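Local coordinates for protein glycogen synthase (Cyanobacterium sp. CLg1, PDB 6GNF) that is a GT-B-type glycosyltransferase of the starch and bacterial glycogen synthase family, with ADP and a glycan bound in the model, at residues 331-335 and 421-425; 339-345 and 380-384; 393-397 and 407-411. All coordinates share one frame; numbering follows the deposited sequence.

Contact 1 (331-335 and 421-425)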
# COMPACT_ATOMS: atom_id res chain seq x y z
N LYS A 331 -13.73 -7.02 -24.63
CA LYS A 331 -12.64 -7.67 -23.91
C LYS A 331 -11.79 -8.55 -24.82
O LYS A 331 -10.59 -8.67 -24.59
CB LYS A 331 -13.16 -8.47 -22.72
CG LYS A 331 -12.14 -8.58 -21.60
CD LYS A 331 -12.66 -9.40 -20.43
CE LYS A 331 -11.78 -9.23 -19.20
NZ LYS A 331 -10.41 -9.76 -19.41
N LYS A 332 -12.40 -9.17 -25.82
CA LYS A 332 -11.63 -9.93 -26.81
C LYS A 332 -10.69 -9.01 -27.58
O LYS A 332 -9.55 -9.39 -27.87
CB LYS A 332 -12.53 -10.68 -27.79
CG LYS A 332 -12.73 -12.12 -27.41
CD LYS A 332 -13.69 -12.84 -28.34
CE LYS A 332 -13.99 -14.23 -27.79
NZ LYS A 332 -15.23 -14.82 -28.35
N LEU A 333 -11.18 -7.83 -27.94
CA LEU A 333 -10.35 -6.87 -28.67
C LEU A 333 -9.19 -6.42 -27.78
O LEU A 333 -8.05 -6.36 -28.23
CB LEU A 333 -11.20 -5.69 -29.16
CG LEU A 333 -10.56 -4.68 -30.13
CD1 LEU A 333 -11.64 -3.91 -30.89
CD2 LEU A 333 -9.64 -3.68 -29.43
N CYS A 334 -9.47 -6.15 -26.51
CA CYS A 334 -8.42 -5.83 -25.54
C CYS A 334 -7.40 -6.97 -25.41
O CYS A 334 -6.21 -6.71 -25.32
CB CYS A 334 -9.03 -5.50 -24.18
SG CYS A 334 -9.91 -3.92 -24.17
N LYS A 335 -7.87 -8.21 -25.41
CA LYS A 335 -6.99 -9.37 -25.34
C LYS A 335 -6.02 -9.42 -26.52
O LYS A 335 -4.81 -9.56 -26.34
CB LYS A 335 -7.79 -10.67 -25.28
CG LYS A 335 -6.94 -11.91 -25.01
CD LYS A 335 -7.80 -13.12 -24.72
CE LYS A 335 -6.94 -14.36 -24.49
NZ LYS A 335 -7.75 -15.52 -24.04
N THR A 421 -4.83 -5.49 -17.35
CA THR A 421 -6.04 -5.65 -16.55
C THR A 421 -7.26 -5.97 -17.41
O THR A 421 -8.08 -6.79 -17.01
CB THR A 421 -6.33 -4.39 -15.73
OG1 THR A 421 -5.16 -4.03 -14.99
CG2 THR A 421 -7.48 -4.61 -14.77
N ALA A 422 -7.38 -5.29 -18.55
CA ALA A 422 -8.50 -5.49 -19.45
C ALA A 422 -8.31 -6.71 -20.33
O ALA A 422 -9.23 -7.51 -20.52
CB ALA A 422 -8.70 -4.25 -20.31
N GLY A 423 -7.09 -6.90 -20.84
CA GLY A 423 -6.82 -7.93 -21.84
C GLY A 423 -6.66 -9.33 -21.29
O GLY A 423 -7.02 -10.31 -21.95
N ALA A 424 -6.10 -9.43 -20.09
CA ALA A 424 -5.84 -10.73 -19.47
C ALA A 424 -7.14 -11.42 -19.07
O ALA A 424 -8.13 -10.77 -18.74
CB ALA A 424 -4.94 -10.57 -18.25
N ASP A 425 -7.11 -12.75 -19.07
CA ASP A 425 -8.21 -13.55 -18.56
C ASP A 425 -8.10 -13.69 -17.05
O ASP A 425 -9.11 -13.75 -16.35
CB ASP A 425 -8.20 -14.92 -19.20
CG ASP A 425 -8.38 -14.85 -20.68
OD1 ASP A 425 -9.33 -14.16 -21.10
OD2 ASP A 425 -7.60 -15.49 -21.42

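Contact 2 (339-345 and 380-384)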
# COMPACT_ATOMS: atom_id res chain seq x y z
N GLN A 339 -1.94 -9.00 -26.52
CA GLN A 339 -1.11 -10.01 -27.17
C GLN A 339 -0.15 -9.38 -28.16
O GLN A 339 1.05 -9.67 -28.13
CB GLN A 339 -1.99 -11.07 -27.85
CG GLN A 339 -2.67 -11.99 -26.86
CD GLN A 339 -3.60 -13.00 -27.50
OE1 GLN A 339 -4.19 -12.74 -28.55
NE2 GLN A 339 -3.75 -14.15 -26.86
N LYS A 340 -0.68 -8.56 -29.07
CA LYS A 340 0.16 -7.87 -30.04
C LYS A 340 1.16 -6.92 -29.38
O LYS A 340 2.32 -6.88 -29.78
CB LYS A 340 -0.69 -7.09 -31.05
CG LYS A 340 0.12 -6.13 -31.90
CD LYS A 340 -0.52 -5.85 -33.24
CE LYS A 340 0.44 -5.09 -34.14
NZ LYS A 340 0.83 -3.78 -33.55
N GLU A 341 0.71 -6.16 -28.40
CA GLU A 341 1.59 -5.22 -27.71
C GLU A 341 2.80 -5.93 -27.09
O GLU A 341 3.89 -5.36 -27.03
CB GLU A 341 0.82 -4.46 -26.62
CG GLU A 341 1.53 -3.24 -26.07
CD GLU A 341 1.51 -2.04 -26.99
OE1 GLU A 341 1.19 -2.17 -28.19
OE2 GLU A 341 1.81 -0.94 -26.49
N CYS A 342 2.61 -7.16 -26.64
CA CYS A 342 3.65 -7.90 -25.91
C CYS A 342 4.45 -8.84 -26.80
O CYS A 342 5.33 -9.55 -26.32
CB CYS A 342 3.00 -8.68 -24.77
SG CYS A 342 2.26 -7.61 -23.51
N GLY A 343 4.17 -8.85 -28.10
CA GLY A 343 4.87 -9.73 -29.03
C GLY A 343 4.43 -11.18 -28.96
O GLY A 343 5.14 -12.06 -29.45
N LEU A 344 3.27 -11.44 -28.37
CA LEU A 344 2.75 -12.80 -28.21
C LEU A 344 1.87 -13.17 -29.38
O LEU A 344 1.28 -12.30 -30.02
CB LEU A 344 1.95 -12.91 -26.91
CG LEU A 344 2.67 -12.44 -25.65
CD1 LEU A 344 1.71 -12.44 -24.46
CD2 LEU A 344 3.87 -13.33 -25.37
N THR A 345 1.72 -14.48 -29.62
CA THR A 345 0.85 -14.96 -30.69
C THR A 345 -0.56 -14.46 -30.42
O THR A 345 -1.09 -14.60 -29.32
CB THR A 345 0.83 -16.51 -30.79
OG1 THR A 345 2.17 -17.02 -30.87
CG2 THR A 345 0.03 -16.97 -32.01
N CYS A 380 -0.66 -21.68 -21.96
CA CYS A 380 -1.18 -20.36 -21.61
C CYS A 380 -0.16 -19.29 -21.94
O CYS A 380 0.97 -19.59 -22.34
CB CYS A 380 -1.51 -20.31 -20.11
SG CYS A 380 -0.08 -20.54 -19.03
N GLN A 381 -0.56 -18.04 -21.79
CA GLN A 381 0.35 -16.91 -21.94
C GLN A 381 0.50 -16.20 -20.61
O GLN A 381 -0.41 -16.22 -19.78
CB GLN A 381 -0.16 -15.97 -23.03
CG GLN A 381 0.03 -16.53 -24.43
CD GLN A 381 -0.55 -15.65 -25.52
OE1 GLN A 381 -1.07 -14.57 -25.25
NE2 GLN A 381 -0.45 -16.11 -26.77
N VAL A 382 1.67 -15.59 -20.40
CA VAL A 382 1.95 -14.87 -19.16
C VAL A 382 2.58 -13.52 -19.47
O VAL A 382 3.55 -13.44 -20.22
CB VAL A 382 2.91 -15.64 -18.23
CG1 VAL A 382 3.16 -14.87 -16.95
CG2 VAL A 382 2.36 -17.03 -17.92
N VAL A 383 2.04 -12.47 -18.88
CA VAL A 383 2.59 -11.14 -19.01
C VAL A 383 2.93 -10.63 -17.62
O VAL A 383 2.11 -10.76 -16.71
CB VAL A 383 1.60 -10.18 -19.70
CG1 VAL A 383 2.19 -8.79 -19.79
CG2 VAL A 383 1.26 -10.71 -21.09
N ILE A 384 4.14 -10.09 -17.46
CA ILE A 384 4.64 -9.68 -16.15
C ILE A 384 5.16 -8.24 -16.19
O ILE A 384 6.06 -7.92 -16.96
CB ILE A 384 5.79 -10.59 -15.68
CG1 ILE A 384 5.45 -12.06 -15.90
CG2 ILE A 384 6.09 -10.34 -14.21
CD1 ILE A 384 6.65 -12.98 -15.77

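Contact 3 (393-397 and 407-411). With ADP (adenosine-5'-diphosphate), chain F.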
# COMPACT_ATOMS: atom_id res chain seq x y z
N GLU A 393 14.71 -7.37 -12.54
CA GLU A 393 14.39 -6.61 -13.76
C GLU A 393 15.14 -7.12 -14.99
O GLU A 393 14.56 -7.22 -16.06
CB GLU A 393 14.70 -5.12 -13.56
CG GLU A 393 13.73 -4.40 -12.65
CD GLU A 393 14.05 -2.93 -12.48
OE1 GLU A 393 13.37 -2.25 -11.69
OE2 GLU A 393 14.97 -2.44 -13.17
N GLN A 394 16.41 -7.46 -14.82
CA GLN A 394 17.22 -7.99 -15.91
C GLN A 394 16.73 -9.38 -16.33
O GLN A 394 16.73 -9.71 -17.51
CB GLN A 394 18.69 -8.07 -15.50
CG GLN A 394 19.64 -8.39 -16.64
CD GLN A 394 21.02 -8.82 -16.15
OE1 GLN A 394 21.36 -8.64 -14.97
NE2 GLN A 394 21.81 -9.40 -17.04
N GLU A 395 16.32 -10.18 -15.35
CA GLU A 395 15.77 -11.51 -15.62
C GLU A 395 14.42 -11.39 -16.31
O GLU A 395 14.14 -12.13 -17.27
CB GLU A 395 15.59 -12.30 -14.33
CG GLU A 395 16.85 -13.01 -13.86
CD GLU A 395 16.65 -13.70 -12.52
OE1 GLU A 395 17.37 -14.68 -12.26
OE2 GLU A 395 15.75 -13.28 -11.76
N LEU A 396 13.60 -10.49 -15.80
CA LEU A 396 12.27 -10.23 -16.35
C LEU A 396 12.33 -9.99 -17.85
O LEU A 396 11.62 -10.62 -18.62
CB LEU A 396 11.65 -9.03 -15.64
CG LEU A 396 10.15 -8.78 -15.84
CD1 LEU A 396 9.37 -10.04 -15.51
CD2 LEU A 396 9.68 -7.61 -14.99
N GLU A 397 13.19 -9.05 -18.26
CA GLU A 397 13.31 -8.68 -19.67
C GLU A 397 13.85 -9.80 -20.54
O GLU A 397 13.62 -9.80 -21.74
CB GLU A 397 14.19 -7.44 -19.82
CG GLU A 397 13.55 -6.19 -19.24
CD GLU A 397 14.46 -4.97 -19.31
OE1 GLU A 397 15.58 -5.09 -19.85
OE2 GLU A 397 14.06 -3.89 -18.82
N LYS A 407 6.15 -12.74 -21.51
CA LYS A 407 6.72 -11.44 -21.78
C LYS A 407 6.88 -10.67 -20.48
O LYS A 407 5.95 -10.58 -19.69
CB LYS A 407 5.82 -10.66 -22.74
CG LYS A 407 6.22 -9.21 -22.95
CD LYS A 407 7.52 -9.08 -23.73
CE LYS A 407 7.91 -7.62 -23.83
NZ LYS A 407 9.01 -7.43 -24.82
N GLY A 408 8.08 -10.11 -20.27
CA GLY A 408 8.38 -9.32 -19.09
C GLY A 408 8.70 -7.90 -19.46
O GLY A 408 9.33 -7.64 -20.48
N VAL A 409 8.26 -6.96 -18.63
CA VAL A 409 8.50 -5.54 -18.86
C VAL A 409 8.90 -4.89 -17.54
O VAL A 409 8.10 -4.79 -16.61
CB VAL A 409 7.23 -4.86 -19.41
CG1 VAL A 409 7.44 -3.35 -19.55
CG2 VAL A 409 6.86 -5.47 -20.76
N ALA A 410 10.14 -4.40 -17.48
CA ALA A 410 10.66 -3.79 -16.27
C ALA A 410 10.50 -2.28 -16.31
O ALA A 410 11.46 -1.55 -16.44
CB ALA A 410 12.12 -4.17 -16.07
N ARG A 411 9.26 -1.83 -16.16
CA ARG A 411 8.96 -0.40 -16.14
C ARG A 411 7.77 -0.13 -15.26
O ARG A 411 7.02 -1.04 -14.91
CB ARG A 411 8.67 0.11 -17.56
CG ARG A 411 9.86 0.76 -18.24
CD ARG A 411 9.47 1.45 -19.54
NE ARG A 411 9.26 0.48 -20.62
CZ ARG A 411 8.07 -0.01 -21.00
NH1 ARG A 411 8.01 -0.89 -21.99
NH2 ARG A 411 6.96 0.38 -20.40
PB ADP F . 1.40 -2.77 -2.93
O1B ADP F . 1.72 -3.83 -1.91
O2B ADP F . 0.65 -1.60 -2.37
O3B ADP F . 2.57 -2.42 -3.82
PA ADP F . -1.20 -3.14 -4.11
O1A ADP F . -1.89 -2.84 -2.79
O2A ADP F . -1.77 -4.18 -5.07
O3A ADP F . 0.36 -3.54 -3.89
O5' ADP F . -1.04 -1.76 -4.94
C5' ADP F . -0.05 -1.60 -5.96
C4' ADP F . -0.63 -0.67 -7.02
O4' ADP F . 0.38 -0.21 -7.93
C3' ADP F . -1.66 -1.39 -7.86
O3' ADP F . -2.77 -0.50 -8.04
C2' ADP F . -0.96 -1.72 -9.15
O2' ADP F . -1.90 -1.65 -10.22
C1' ADP F . 0.13 -0.66 -9.26
N9 ADP F . 1.43 -1.10 -9.84
C8 ADP F . 2.36 -1.86 -9.23
N7 ADP F . 3.45 -2.04 -10.03
C5 ADP F . 3.22 -1.36 -11.17
C6 ADP F . 3.94 -1.11 -12.44
N6 ADP F . 5.16 -1.64 -12.66
N1 ADP F . 3.34 -0.34 -13.37
C2 ADP F . 2.13 0.20 -13.19
N3 ADP F . 1.42 0.01 -12.06
C4 ADP F . 1.90 -0.74 -11.03

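Contact 1 (331-335 and 421-425)
Lys331 and Lys335 reach across from one side of helix 327-341 to the C-terminal end of helix 414-423, and between them the two backbones come very close. The tight spot is Gly423: with no side chain there, its CA sits 3.8 Å from Lys335 CA. Gly423 O lies along the root of the Lys335 side chain, 3.4 Å from CB, and also receives a CA-H...O contact from Lys335 CA. Next to it the packing is ordinary, Cys334 SG resting on Ala422 CB at 4.1 Å. This is the C-terminal Rossmann-like domain of a GT-B enzyme, and Asp425 leads from helix 414-423 into strand 426-429 of its parallel sheet. Both lysine ends are buried, and both are amply provided for. Lys331 runs extended past Ala422 O and bends only at its last torsion (chi4 -64°), which puts NZ above the Ala422 carbonyl plane, 2.8 Å from Ala422 O. Ala424 O is also close, and Thr448 OG1 is a further hydrogen-bond partner, so the ammonium sits among oxygens at a helix C-terminus, where the helix dipole would probably suit it. Lys335 stays extended throughout and crosses Asp425 at about a right angle; its NZ makes a 2.6 Å salt bridge to the syn lone pair of Asp425 OD2. The same NZ bonds to Pro348 O and Ile350 O, while Asp425 OD2 also accepts from Leu352 N. Another side of helix 327-341 is exposed to solvent: there Lys332 points away from 421-425, and Leu333 stays clear of the contact.

Contact 2 (339-345 and 380-384)
Gln381 NE2 gives the shorter of the two hydrogen bonds between the segments, to Thr345 O at 3.0 Å, and a good one: the N-H points almost straight at the oxygen (164°), meets it in the carbonyl plane on a lone pair, and lies nearly in the glutamine's own amide plane. Thr345 follows a Schellman motif that ends helix 327-341, and Gln381 opens strand 381-385 in the parallel sheet of the C-terminal Rossmann-like domain. Gly343 has the positive phi of that motif; Leu344 N bonds back to Gln339 O at 2.8 Å and Gly343 N to Lys340 O, which turns the chain so that Leu344 faces the strand. The other end of the Gln381 amide is held less squarely. Gln339 NE2 donates to Gln381 OE1 at 3.2 Å, bent to 140° and from above the carbonyl plane, with the two amide planes 56° apart. Gln339 OE1 accepts from Asp347 N, an arrangement that fixes the flip of this amide and presents its NH2 to Gln381. With both ends engaged, the buried Gln381 amide can hardly rotate. Farther along the strand the contact turns apolar. Leu344 slides past the Gln381 chain in the opposite direction, its CB and CD1 beside the amide, and CD1 reaches on to Val383 CG2 at 3.8 Å. Val382 faces the other side of the sheet, against Ile368 of helix 365-370. Val383 has CG1 trans to its backbone N, a setting that spreads both methyls under Cys342, whose SG lies 3.9 Å from CG1 and 4.1 Å from CG2 of Val383.

Contact 3 (393-397 and 407-411)
Leu396 and Ala410 carry most of the packing inside the beta-alpha-beta unit of strand 381-385, helix 390-402 and strand 406-409, where the axes of 393-397 and 407-409 pass 6.9 Å apart, their N-to-C directions 143° from each other. Side-chain packing comes first. Leu396 has CG trans to its own N (chi1 -167°), which swings the branch over the strand backbone: CG lies 3.7 Å from Gly408 CA, and CD2 comes up beside Val409 O. Ala410 CB is flanked by two glutamates, by Glu393 CB at 3.7 Å and by Glu397, whose extended chain lies alongside and rests its carboxylate oxygen OE2 on the methyl at 3.4 Å. Beyond the strand, Val409 CG1 covers one face of the Arg411 guanidinium near the rim. Backbone meets backbone at Gly408, whose CA sits under Leu396 O in a CA-H...O contact of 3.5 Å (146° at the hydrogen), a closeness that the lack of a side chain permits. The polar groups find partners elsewhere: Glu393 OE1 accepts from Gly388 N, and the Arg411 guanidinium makes a salt bridge to Asp413, while its backbone serves the nucleotide pocket, ADP N6 donating to Arg411 O at 3.0 Å.

Overall arrangement
From the N-terminal side, helix 327-341 supplies 331-335 to contact 1 and, a turn later, its C-terminal end to contact 2. The chain then enters the parallel sheet of the C-terminal domain, and strand 381-385 closes contact 2. Helix 390-402 follows and opens contact 3, which closes ten residues on, at strand 406-409 and the turn into the ADP pocket. Helix 414-423 finally returns to 331-335, so the loop of contact 1 encloses the other two, which lie in series; none cross. Contacts 2 and 3 meet in the sheet: Ile384 N pairs with Lys407 O, Ile384 O with Val409 N, and Ile384 CG2 packs on Leu396 CD1.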